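PDB 3KO6: free methionine-R-sulfoxide reductase from Saccharomyces cerevisiae, which catalyses the thioredoxin-linked, reversible reduction of the R-enantiomer of free methionine sulfoxide to methionine, helping protect the cell against oxidative stress. Local coordinates for residues A[13-18]-A[54-59]; A[47-52]-A[67-72]; A[61-66]-A[151-156]; A[132-137]-A[145-150]. All coordinates share one frame; numbering follows the deposited sequence.

In the fold
Contacts 2 and 4 lie in the core, each centred about 5 Å from the middle of the chain, their centres about 9 Å apart; contacts 1 and 3 lie nearer the periphery. Contact 1 covers the end of helix 42-59 with the N-terminal loop by aromatic packing and one serine bond. Contact 2 uses the same helix but lays small residues against strand 64-72 without a hydrogen bond. Contacts 3 and 4 are backbone-bonded strand pairings that share strand 144-152: the first is irregular, with a bulge, while the second is a beta hairpin, apolar on one face and acidic where it meets the ligand. Contacts 2, 3 and 4 all touch methionine sulfoxide.

Contact 1 of 4, residues A[13-18]-A[54-59]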
# COMPACT_ATOMS: atom_id res chain seq x y z
N VAL A 13 0.45 14.48 -4.35
CA VAL A 13 1.32 13.76 -5.29
C VAL A 13 1.40 14.44 -6.65
O VAL A 13 1.98 13.90 -7.60
CB VAL A 13 1.03 12.22 -5.41
CG1 VAL A 13 1.03 11.55 -4.05
CG2 VAL A 13 -0.27 11.95 -6.17
N ASN A 14 0.82 15.63 -6.74
CA ASN A 14 1.12 16.52 -7.86
C ASN A 14 2.46 17.25 -7.70
O ASN A 14 2.59 18.21 -6.93
CB ASN A 14 -0.05 17.45 -8.12
CG ASN A 14 -1.21 16.72 -8.79
OD1 ASN A 14 -1.81 15.79 -8.22
ND2 ASN A 14 -1.51 17.13 -10.02
N TYR A 15 3.48 16.74 -8.38
CA TYR A 15 4.79 17.37 -8.48
C TYR A 15 5.03 17.62 -9.96
O TYR A 15 5.54 16.74 -10.67
CB TYR A 15 5.93 16.47 -7.97
CG TYR A 15 5.70 15.76 -6.66
CD1 TYR A 15 5.27 14.44 -6.62
CD2 TYR A 15 5.97 16.39 -5.45
CE1 TYR A 15 5.08 13.77 -5.42
CE2 TYR A 15 5.78 15.74 -4.23
CZ TYR A 15 5.34 14.43 -4.22
OH TYR A 15 5.15 13.80 -3.01
N SER A 16 4.65 18.81 -10.43
CA SER A 16 4.98 19.19 -11.79
C SER A 16 6.46 18.89 -12.00
O SER A 16 7.28 19.13 -11.10
CB SER A 16 4.70 20.67 -12.01
OG SER A 16 5.66 21.44 -11.32
N SER A 17 6.79 18.35 -13.18
CA SER A 17 8.13 17.82 -13.47
C SER A 17 9.21 18.89 -13.55
O SER A 17 10.39 18.56 -13.61
CB SER A 17 8.12 16.98 -14.75
OG SER A 17 7.65 17.72 -15.87
N ASN A 18 8.79 20.16 -13.56
CA ASN A 18 9.71 21.30 -13.62
C ASN A 18 10.50 21.57 -12.33
O ASN A 18 11.52 22.26 -12.36
CB ASN A 18 8.96 22.57 -14.06
CG ASN A 18 8.65 22.58 -15.55
OD1 ASN A 18 9.44 23.06 -16.36
ND2 ASN A 18 7.47 22.08 -15.91
N TRP A 54 6.45 6.82 -3.97
CA TRP A 54 6.19 6.35 -5.34
C TRP A 54 6.05 7.50 -6.32
O TRP A 54 6.71 7.51 -7.35
CB TRP A 54 4.95 5.44 -5.40
CG TRP A 54 4.58 4.97 -6.81
CD1 TRP A 54 3.82 5.64 -7.73
CD2 TRP A 54 4.96 3.73 -7.44
NE1 TRP A 54 3.71 4.91 -8.89
CE2 TRP A 54 4.39 3.73 -8.73
CE3 TRP A 54 5.72 2.63 -7.04
CZ2 TRP A 54 4.57 2.67 -9.63
CZ3 TRP A 54 5.89 1.56 -7.93
CH2 TRP A 54 5.32 1.60 -9.22
N HIS A 55 5.19 8.48 -6.02
CA HIS A 55 4.94 9.55 -6.98
C HIS A 55 6.08 10.53 -7.11
O HIS A 55 6.31 11.07 -8.19
CB HIS A 55 3.63 10.26 -6.72
CG HIS A 55 2.43 9.42 -7.00
ND1 HIS A 55 1.89 8.56 -6.07
CD2 HIS A 55 1.70 9.27 -8.13
CE1 HIS A 55 0.85 7.94 -6.60
NE2 HIS A 55 0.72 8.34 -7.85
N ALA A 56 6.80 10.75 -6.02
CA ALA A 56 7.99 11.60 -6.04
C ALA A 56 9.01 11.05 -7.03
O ALA A 56 9.51 11.78 -7.89
CB ALA A 56 8.61 11.71 -4.65
N TYR A 57 9.29 9.75 -6.92
CA TYR A 57 10.32 9.14 -7.74
C TYR A 57 9.92 9.02 -9.19
O TYR A 57 10.77 9.11 -10.08
CB TYR A 57 10.84 7.82 -7.13
CG TYR A 57 11.88 8.12 -6.06
CD1 TYR A 57 11.50 8.38 -4.76
CD2 TYR A 57 13.23 8.21 -6.39
CE1 TYR A 57 12.45 8.69 -3.78
CE2 TYR A 57 14.20 8.52 -5.43
CZ TYR A 57 13.80 8.76 -4.13
OH TYR A 57 14.73 9.08 -3.16
N LYS A 58 8.61 8.85 -9.43
CA LYS A 58 8.10 8.82 -10.80
C LYS A 58 8.25 10.20 -11.41
O LYS A 58 8.63 10.34 -12.58
CB LYS A 58 6.63 8.37 -10.86
CG LYS A 58 6.49 6.87 -10.71
CD LYS A 58 5.76 6.27 -11.88
CE LYS A 58 6.15 4.80 -12.04
NZ LYS A 58 5.61 4.16 -13.29
N SER A 59 8.00 11.20 -10.59
CA SER A 59 8.12 12.60 -10.98
C SER A 59 9.58 12.92 -11.29
O SER A 59 9.88 13.71 -12.18
CB SER A 59 7.56 13.49 -9.86
OG SER A 59 7.59 14.86 -10.23
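V13 lays a methyl group on the imidazole of H55: CG2 sits 3.8 Å from the ring centroid and 11° off its normal, a CH-pi contact over the face. The opposite face is covered by CD1 of W54, so the ring is sandwiched, while its ND1 bonds to the carbonyl of S51, one turn back. With CG anti to its own carbonyl carbon (chi1 -69°), H55 swings toward the loop, where a branched valine is broad enough to span CB and the ring together. The loop 13-18, on its way to helix 21-36, lies across the last turns of helix 42-59 in the GAF domain. Y15 slides its ring obliquely across the backbone there, CE1 reaching A56 N at 3.5 Å and A56 CB at 4.2 Å; the small alanine lets the flat ring come close to the helix. The backbone of Y15 is held too. S59 has OG anti to the backbone N (chi1 -177°), which turns the hydroxyl outward to donate to Y15 O at 2.8 Å, tilted from the carbonyl plane. Q27 and L52 border the tyrosine ring, and K88 of the second subunit packs on V13.

Contact 2 of 4, residues A[47-52]-A[67-72]; sequences SNASSL and AGFYVT. With SME (methionine sulfoxide), chain C.
A49 and S50 bring helix 47-52 against A67, G68 and F69 of strand 67-72, with no hydrogen bond between the segments. S47 contributes from within the helix: its carbonyl O takes the hydroxyl of S50 at 2.7 Å, in the carbonyl plane on a lone pair, and the amide of S51 as well. N48 points away from the strand and bonds through OD1 to the amide of A90 of the second subunit. A49 then presents its methyl obliquely to the phenyl ring, CB lying 3.7 Å from F69 CZ. S50 comes nearest to the strand backbone. Its N lies at the edge of the F69 ring, in plane and 3.9 Å from CE1, and its CB is 3.7 Å from A67 O. With chi1 at 84°, the hydroxyl lies between the backbone N and the carbonyl carbon and folds back onto the helix, where Q86 also bonds it; a buried polar group is thereby satisfied. Opposite S50 stands G68, and the two CA atoms are 5.0 Å apart. Alanine, serine and glycine suit axes that approach to 7.2 Å. S51 and L52 face elsewhere, S51 OG toward G87 O of the second subunit and L52 toward helix 21-36. Helix 42-59 thus lies between strand 64-72 and helix 21-36, whereas the Y70 hydroxyl, across the sheet, lies 2.6 Å from N of the ligand and bonds to C91 O.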
# COMPACT_ATOMS: atom_id res chain seq x y z
N SER A 47 1.18 3.73 4.73
CA SER A 47 0.41 3.58 3.49
C SER A 47 0.51 4.85 2.68
O SER A 47 1.01 4.82 1.55
CB SER A 47 -1.04 3.24 3.78
OG SER A 47 -1.14 1.90 4.26
N ASN A 48 0.10 5.97 3.28
CA ASN A 48 0.21 7.28 2.63
C ASN A 48 1.65 7.60 2.27
O ASN A 48 1.91 8.14 1.20
CB ASN A 48 -0.39 8.39 3.52
CG ASN A 48 -1.85 8.67 3.22
OD1 ASN A 48 -2.36 8.33 2.14
ND2 ASN A 48 -2.54 9.31 4.17
N ALA A 49 2.61 7.28 3.15
CA ALA A 49 4.02 7.56 2.85
C ALA A 49 4.48 6.85 1.59
O ALA A 49 5.25 7.43 0.80
CB ALA A 49 4.93 7.18 4.00
N SER A 50 3.98 5.62 1.40
CA SER A 50 4.37 4.81 0.26
C SER A 50 3.90 5.47 -1.02
O SER A 50 4.64 5.51 -2.01
CB SER A 50 3.85 3.35 0.39
OG SER A 50 2.50 3.16 -0.04
N SER A 51 2.68 6.00 -1.00
CA SER A 51 2.16 6.76 -2.14
C SER A 51 3.06 7.98 -2.45
O SER A 51 3.44 8.20 -3.62
CB SER A 51 0.71 7.18 -1.88
OG SER A 51 0.16 7.74 -3.06
N LEU A 52 3.41 8.75 -1.42
CA LEU A 52 4.33 9.88 -1.57
C LEU A 52 5.67 9.48 -2.22
O LEU A 52 6.10 10.08 -3.21
CB LEU A 52 4.60 10.55 -0.22
CG LEU A 52 3.44 11.29 0.45
CD1 LEU A 52 3.75 11.55 1.91
CD2 LEU A 52 3.17 12.59 -0.30
N ALA A 67 7.96 0.67 -3.92
CA ALA A 67 8.19 1.68 -2.91
C ALA A 67 7.30 1.36 -1.70
O ALA A 67 6.08 1.36 -1.83
CB ALA A 67 7.88 3.05 -3.47
N GLY A 68 7.90 1.06 -0.55
CA GLY A 68 7.14 0.67 0.64
C GLY A 68 7.98 0.30 1.86
O GLY A 68 9.13 0.71 1.99
N PHE A 69 7.39 -0.49 2.76
CA PHE A 69 7.99 -0.76 4.07
C PHE A 69 7.91 -2.21 4.52
O PHE A 69 6.99 -2.97 4.14
CB PHE A 69 7.31 0.09 5.14
CG PHE A 69 7.28 1.55 4.83
CD1 PHE A 69 6.26 2.09 4.03
CD2 PHE A 69 8.27 2.39 5.32
CE1 PHE A 69 6.23 3.45 3.73
CE2 PHE A 69 8.26 3.76 5.03
CZ PHE A 69 7.23 4.29 4.24
N TYR A 70 8.87 -2.59 5.36
CA TYR A 70 8.75 -3.80 6.19
C TYR A 70 8.80 -3.32 7.62
O TYR A 70 9.41 -2.28 7.90
CB TYR A 70 9.88 -4.79 5.91
CG TYR A 70 9.67 -5.54 4.63
CD1 TYR A 70 9.84 -4.90 3.40
CD2 TYR A 70 9.26 -6.87 4.64
CE1 TYR A 70 9.61 -5.56 2.21
CE2 TYR A 70 9.02 -7.55 3.47
CZ TYR A 70 9.20 -6.89 2.25
OH TYR A 70 8.98 -7.57 1.07
N VAL A 71 8.15 -4.05 8.51
CA VAL A 71 8.06 -3.63 9.89
C VAL A 71 8.52 -4.79 10.75
O VAL A 71 8.27 -5.95 10.43
CB VAL A 71 6.62 -3.14 10.21
CG1 VAL A 71 6.22 -3.39 11.67
CG2 VAL A 71 6.49 -1.66 9.86
N THR A 72 9.24 -4.46 11.82
CA THR A 72 9.71 -5.45 12.78
C THR A 72 8.51 -6.10 13.46
O THR A 72 7.65 -5.40 14.01
CB THR A 72 10.64 -4.82 13.82
OG1 THR A 72 11.70 -4.14 13.14
CG2 THR A 72 11.24 -5.87 14.71
N SME C . 11.35 -7.02 0.02
CA SME C . 12.36 -6.50 -0.92
CB SME C . 13.49 -7.52 -0.98
CG SME C . 14.86 -6.85 -1.21
S SME C . 16.04 -7.35 -0.09
OE SME C . 15.47 -8.11 1.06
CE SME C . 17.19 -8.30 -0.92
C SME C . 11.77 -6.19 -2.28
O SME C . 12.50 -5.95 -3.24
OXT SME C . 10.51 -6.19 -2.51

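Contact 3 of 4, residues A[61-66]-A[151-156]. With SME (methionine sulfoxide), chain C.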
# COMPACT_ATOMS: atom_id res chain seq x y z
N ALA A 61 11.58 11.01 -12.71
CA ALA A 61 11.92 10.15 -13.86
C ALA A 61 12.80 8.94 -13.49
O ALA A 61 13.52 8.41 -14.34
CB ALA A 61 12.53 10.97 -15.00
N VAL A 62 12.73 8.51 -12.24
CA VAL A 62 13.38 7.26 -11.83
C VAL A 62 12.42 6.08 -12.09
O VAL A 62 11.29 6.08 -11.60
CB VAL A 62 13.84 7.28 -10.36
CG1 VAL A 62 14.47 5.93 -9.97
CG2 VAL A 62 14.84 8.41 -10.14
N ASP A 63 12.88 5.10 -12.85
CA ASP A 63 12.03 3.97 -13.21
C ASP A 63 11.86 2.96 -12.05
O ASP A 63 12.37 1.84 -12.10
CB ASP A 63 12.55 3.31 -14.49
CG ASP A 63 11.47 2.52 -15.20
OD1 ASP A 63 10.30 2.61 -14.76
OD2 ASP A 63 11.78 1.82 -16.20
N ILE A 64 11.14 3.37 -11.01
CA ILE A 64 10.93 2.52 -9.85
C ILE A 64 9.83 1.50 -10.08
O ILE A 64 8.93 1.73 -10.90
CB ILE A 64 10.64 3.35 -8.56
CG1 ILE A 64 9.37 4.17 -8.69
CG2 ILE A 64 11.82 4.26 -8.24
CD1 ILE A 64 8.83 4.61 -7.34
N ASN A 65 9.93 0.36 -9.39
CA ASN A 65 8.92 -0.71 -9.50
C ASN A 65 8.34 -1.10 -8.16
O ASN A 65 7.33 -1.81 -8.11
CB ASN A 65 9.47 -1.95 -10.22
CG ASN A 65 10.73 -2.50 -9.58
OD1 ASN A 65 11.65 -1.75 -9.26
ND2 ASN A 65 10.79 -3.82 -9.39
N TRP A 66 8.99 -0.64 -7.08
CA TRP A 66 8.49 -0.85 -5.72
C TRP A 66 8.86 0.32 -4.83
O TRP A 66 9.95 0.88 -4.96
CB TRP A 66 9.08 -2.13 -5.10
CG TRP A 66 8.12 -2.85 -4.23
CD1 TRP A 66 7.07 -3.59 -4.63
CD2 TRP A 66 8.13 -2.91 -2.79
NE1 TRP A 66 6.40 -4.11 -3.55
CE2 TRP A 66 7.04 -3.71 -2.40
CE3 TRP A 66 8.95 -2.37 -1.80
CZ2 TRP A 66 6.75 -4.00 -1.06
CZ3 TRP A 66 8.66 -2.65 -0.45
CH2 TRP A 66 7.56 -3.46 -0.10
N ASP A 151 12.72 -0.13 -4.94
CA ASP A 151 13.35 -0.86 -6.04
C ASP A 151 13.29 -0.10 -7.35
O ASP A 151 12.29 0.56 -7.66
CB ASP A 151 12.64 -2.19 -6.25
CG ASP A 151 12.77 -3.13 -5.08
OD1 ASP A 151 13.58 -2.89 -4.16
OD2 ASP A 151 12.06 -4.14 -5.08
N CYS A 152 14.34 -0.25 -8.16
CA CYS A 152 14.41 0.42 -9.45
C CYS A 152 14.69 -0.57 -10.56
O CYS A 152 15.47 -1.51 -10.38
CB CYS A 152 15.48 1.50 -9.40
SG CYS A 152 15.66 2.47 -10.91
N LEU A 153 14.07 -0.34 -11.72
CA LEU A 153 14.21 -1.22 -12.88
C LEU A 153 15.51 -1.00 -13.65
O LEU A 153 15.83 -1.75 -14.58
CB LEU A 153 12.99 -1.08 -13.80
CG LEU A 153 11.65 -1.63 -13.28
CD1 LEU A 153 10.55 -1.41 -14.29
CD2 LEU A 153 11.74 -3.10 -12.93
N ASP A 154 16.25 0.05 -13.28
CA ASP A 154 17.56 0.35 -13.87
C ASP A 154 18.67 0.11 -12.85
O ASP A 154 18.41 0.09 -11.64
CB ASP A 154 17.61 1.80 -14.37
CG ASP A 154 16.81 2.03 -15.66
OD1 ASP A 154 16.83 1.14 -16.54
OD2 ASP A 154 16.19 3.10 -15.80
N TYR A 155 19.89 -0.10 -13.33
CA TYR A 155 21.08 -0.15 -12.47
C TYR A 155 21.39 1.24 -11.91
O TYR A 155 21.03 2.26 -12.52
CB TYR A 155 22.30 -0.63 -13.26
CG TYR A 155 22.21 -2.03 -13.81
CD1 TYR A 155 22.27 -2.24 -15.19
CD2 TYR A 155 22.10 -3.13 -12.97
CE1 TYR A 155 22.19 -3.53 -15.72
CE2 TYR A 155 22.01 -4.43 -13.49
CZ TYR A 155 22.07 -4.62 -14.86
OH TYR A 155 22.00 -5.90 -15.36
N GLU A 156 22.09 1.28 -10.77
CA GLU A 156 22.59 2.53 -10.17
C GLU A 156 21.51 3.60 -10.00
O GLU A 156 21.73 4.78 -10.31
CB GLU A 156 23.77 3.09 -10.98
CG GLU A 156 25.15 2.58 -10.56
CD GLU A 156 26.17 3.72 -10.44
OE1 GLU A 156 26.34 4.26 -9.32
OE2 GLU A 156 26.78 4.08 -11.48
N SME C . 11.35 -7.02 0.02
CA SME C . 12.36 -6.50 -0.92
CB SME C . 13.49 -7.52 -0.98
CG SME C . 14.86 -6.85 -1.21
S SME C . 16.04 -7.35 -0.09
OE SME C . 15.47 -8.11 1.06
CE SME C . 17.19 -8.30 -0.92
C SME C . 11.77 -6.19 -2.28
O SME C . 12.50 -5.95 -3.24
OXT SME C . 10.51 -6.19 -2.51
O HOH W 1 15.91 4.86 -13.54
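D63 O receives L153 N in a straight bond of 2.8 Å, with 174° at the hydrogen. D63 is also the centre of an inverse gamma turn, closed by the bond from I64 N to V62 O. Two residues along each strand, D151 O accepts from N65 N at 2.9 Å, and I64 CA adds a CA-H...O contact to the same oxygen. D151 N in turn donates to W66 O at 2.9 Å. N65 and W66 therefore both face D151, a classic beta bulge that adds one residue to the first strand. The extra residue is asparagine, whose amide suits a polar site: with CG between the backbone N and carbonyl carbon (chi1 55°), the amide crosses D151 obliquely; OD1 makes no bond to the acceptor D151 O, and the group is held through ND2 by T129 and D126. L153 packs beside it, CD2 3.6 Å from N65 CG. At the outer end a water joins D63 N to D154 OD2. The inner end borders methionine sulfoxide: OXT hovers 4.0 Å above one face of the W66 ring, and D151 OD2 lies 2.6 Å from O of the ligand. The indole is stacked on F85 and bonds through NE1 to K88 O. On the other face of the sheet, I64 meets W54 and Y57 of helix 42-59, so this ragged end of strands 64-72 and 144-152 runs between that helix and the ligand pocket.

Contact 4 of 4, residues A[132-137]-A[145-150]; sequences EIVVPI and LGVIDI. With SME (methionine sulfoxide), chain C.
I133 and I150 form the close-knit end of this antiparallel pairing: a pair of backbone bonds joins them, and their side chains lie side by side, I133 CG2 3.9 Å from I150 CB. V135 and I148 repeat the bonding, I148 N 2.7 Å from V135 O. Branched residues suit the extended chain, and together with I137, which crosses I148 at roughly right angles, they make a greasy face against L166 and I173 of helix 160-176. Proline is tolerated at 136 because this non-hydrogen-bonded position, opposite V147, asks for no N-H across the pair. Side-chain packing thins at the partly exposed L145, whose CB is 4.4 Å from I137 CG2, although L145 N bonds to I137 O. The other face turns from apolar to acidic: V134 CG1 touches V147 CB at 3.6 Å, but beyond stand E132 and D149. E132 has CG anti to the backbone N (chi1 -168°) and an extended chain, which carries OE1 to 2.7 Å from D149 OD1, the two carboxylates nearly coplanar. Both acids border bound methionine sulfoxide, and C101 touches D149. The hairpin belongs to the antiparallel sheet of the GAF domain, helix 160-176 on one face and ligand on the other.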
# COMPACT_ATOMS: atom_id res chain seq x y z
N GLU A 132 18.42 -1.11 -5.85
CA GLU A 132 17.63 -1.00 -4.62
C GLU A 132 18.27 -0.10 -3.57
O GLU A 132 19.48 -0.06 -3.45
CB GLU A 132 17.40 -2.40 -4.03
CG GLU A 132 16.36 -2.46 -2.93
CD GLU A 132 16.02 -3.86 -2.44
OE1 GLU A 132 15.15 -3.96 -1.54
OE2 GLU A 132 16.60 -4.85 -2.94
N ILE A 133 17.44 0.63 -2.83
CA ILE A 133 17.91 1.31 -1.62
C ILE A 133 17.01 0.95 -0.45
O ILE A 133 15.78 0.86 -0.62
CB ILE A 133 17.96 2.86 -1.77
CG1 ILE A 133 18.53 3.49 -0.49
CG2 ILE A 133 16.58 3.43 -2.03
CD1 ILE A 133 18.88 5.00 -0.64
N VAL A 134 17.62 0.73 0.72
CA VAL A 134 16.89 0.46 1.96
C VAL A 134 17.45 1.30 3.07
O VAL A 134 18.67 1.37 3.25
CB VAL A 134 16.95 -1.03 2.37
CG1 VAL A 134 16.22 -1.25 3.69
CG2 VAL A 134 16.36 -1.93 1.24
N VAL A 135 16.55 1.94 3.80
CA VAL A 135 16.89 2.84 4.89
C VAL A 135 16.14 2.38 6.12
O VAL A 135 14.92 2.23 6.06
CB VAL A 135 16.48 4.28 4.51
CG1 VAL A 135 16.66 5.23 5.69
CG2 VAL A 135 17.25 4.75 3.28
N PRO A 136 16.85 2.11 7.23
CA PRO A 136 16.15 1.61 8.41
C PRO A 136 15.42 2.72 9.17
O PRO A 136 15.78 3.88 9.05
CB PRO A 136 17.28 1.00 9.25
CG PRO A 136 18.48 1.75 8.87
CD PRO A 136 18.32 2.11 7.42
N ILE A 137 14.38 2.35 9.92
CA ILE A 137 13.63 3.27 10.77
C ILE A 137 14.00 2.95 12.21
O ILE A 137 13.71 1.84 12.69
CB ILE A 137 12.11 3.11 10.57
CG1 ILE A 137 11.75 3.28 9.08
CG2 ILE A 137 11.32 4.09 11.49
CD1 ILE A 137 10.30 2.94 8.74
N LEU A 145 12.81 -0.53 13.81
CA LEU A 145 11.35 -0.65 13.87
C LEU A 145 10.77 -1.15 12.55
O LEU A 145 9.64 -1.65 12.51
CB LEU A 145 10.70 0.68 14.25
CG LEU A 145 10.94 1.22 15.67
CD1 LEU A 145 10.41 2.63 15.76
CD2 LEU A 145 10.30 0.33 16.72
N GLY A 146 11.57 -1.01 11.50
CA GLY A 146 11.22 -1.41 10.15
C GLY A 146 12.20 -0.78 9.17
O GLY A 146 13.20 -0.17 9.56
N VAL A 147 11.92 -0.93 7.88
CA VAL A 147 12.80 -0.40 6.84
C VAL A 147 11.98 0.31 5.77
O VAL A 147 10.84 -0.06 5.50
CB VAL A 147 13.64 -1.53 6.16
CG1 VAL A 147 14.56 -2.22 7.16
CG2 VAL A 147 12.73 -2.57 5.47
N ILE A 148 12.56 1.33 5.17
CA ILE A 148 12.00 1.92 3.98
C ILE A 148 12.74 1.32 2.80
O ILE A 148 13.97 1.41 2.74
CB ILE A 148 12.18 3.44 3.94
CG1 ILE A 148 11.82 4.08 5.29
CG2 ILE A 148 11.36 4.02 2.79
CD1 ILE A 148 12.09 5.61 5.36
N ASP A 149 12.00 0.75 1.87
CA ASP A 149 12.57 0.04 0.73
C ASP A 149 12.06 0.58 -0.59
O ASP A 149 10.84 0.82 -0.76
CB ASP A 149 12.21 -1.43 0.86
CG ASP A 149 12.89 -2.30 -0.18
OD1 ASP A 149 13.76 -1.78 -0.92
OD2 ASP A 149 12.55 -3.49 -0.26
N ILE A 150 12.98 0.78 -1.53
CA ILE A 150 12.63 1.20 -2.91
C ILE A 150 13.42 0.37 -3.93
O ILE A 150 14.65 0.22 -3.80
CB ILE A 150 12.95 2.70 -3.18
CG1 ILE A 150 12.56 3.59 -1.99
CG2 ILE A 150 12.28 3.17 -4.49
CD1 ILE A 150 12.80 5.11 -2.22
N SME C . 11.35 -7.02 0.02
CA SME C . 12.36 -6.50 -0.92
CB SME C . 13.49 -7.52 -0.98
CG SME C . 14.86 -6.85 -1.21
S SME C . 16.04 -7.35 -0.09
OE SME C . 15.47 -8.11 1.06
CE SME C . 17.19 -8.30 -0.92
C SME C . 11.77 -6.19 -2.28
O SME C . 12.50 -5.95 -3.24
OXT SME C . 10.51 -6.19 -2.51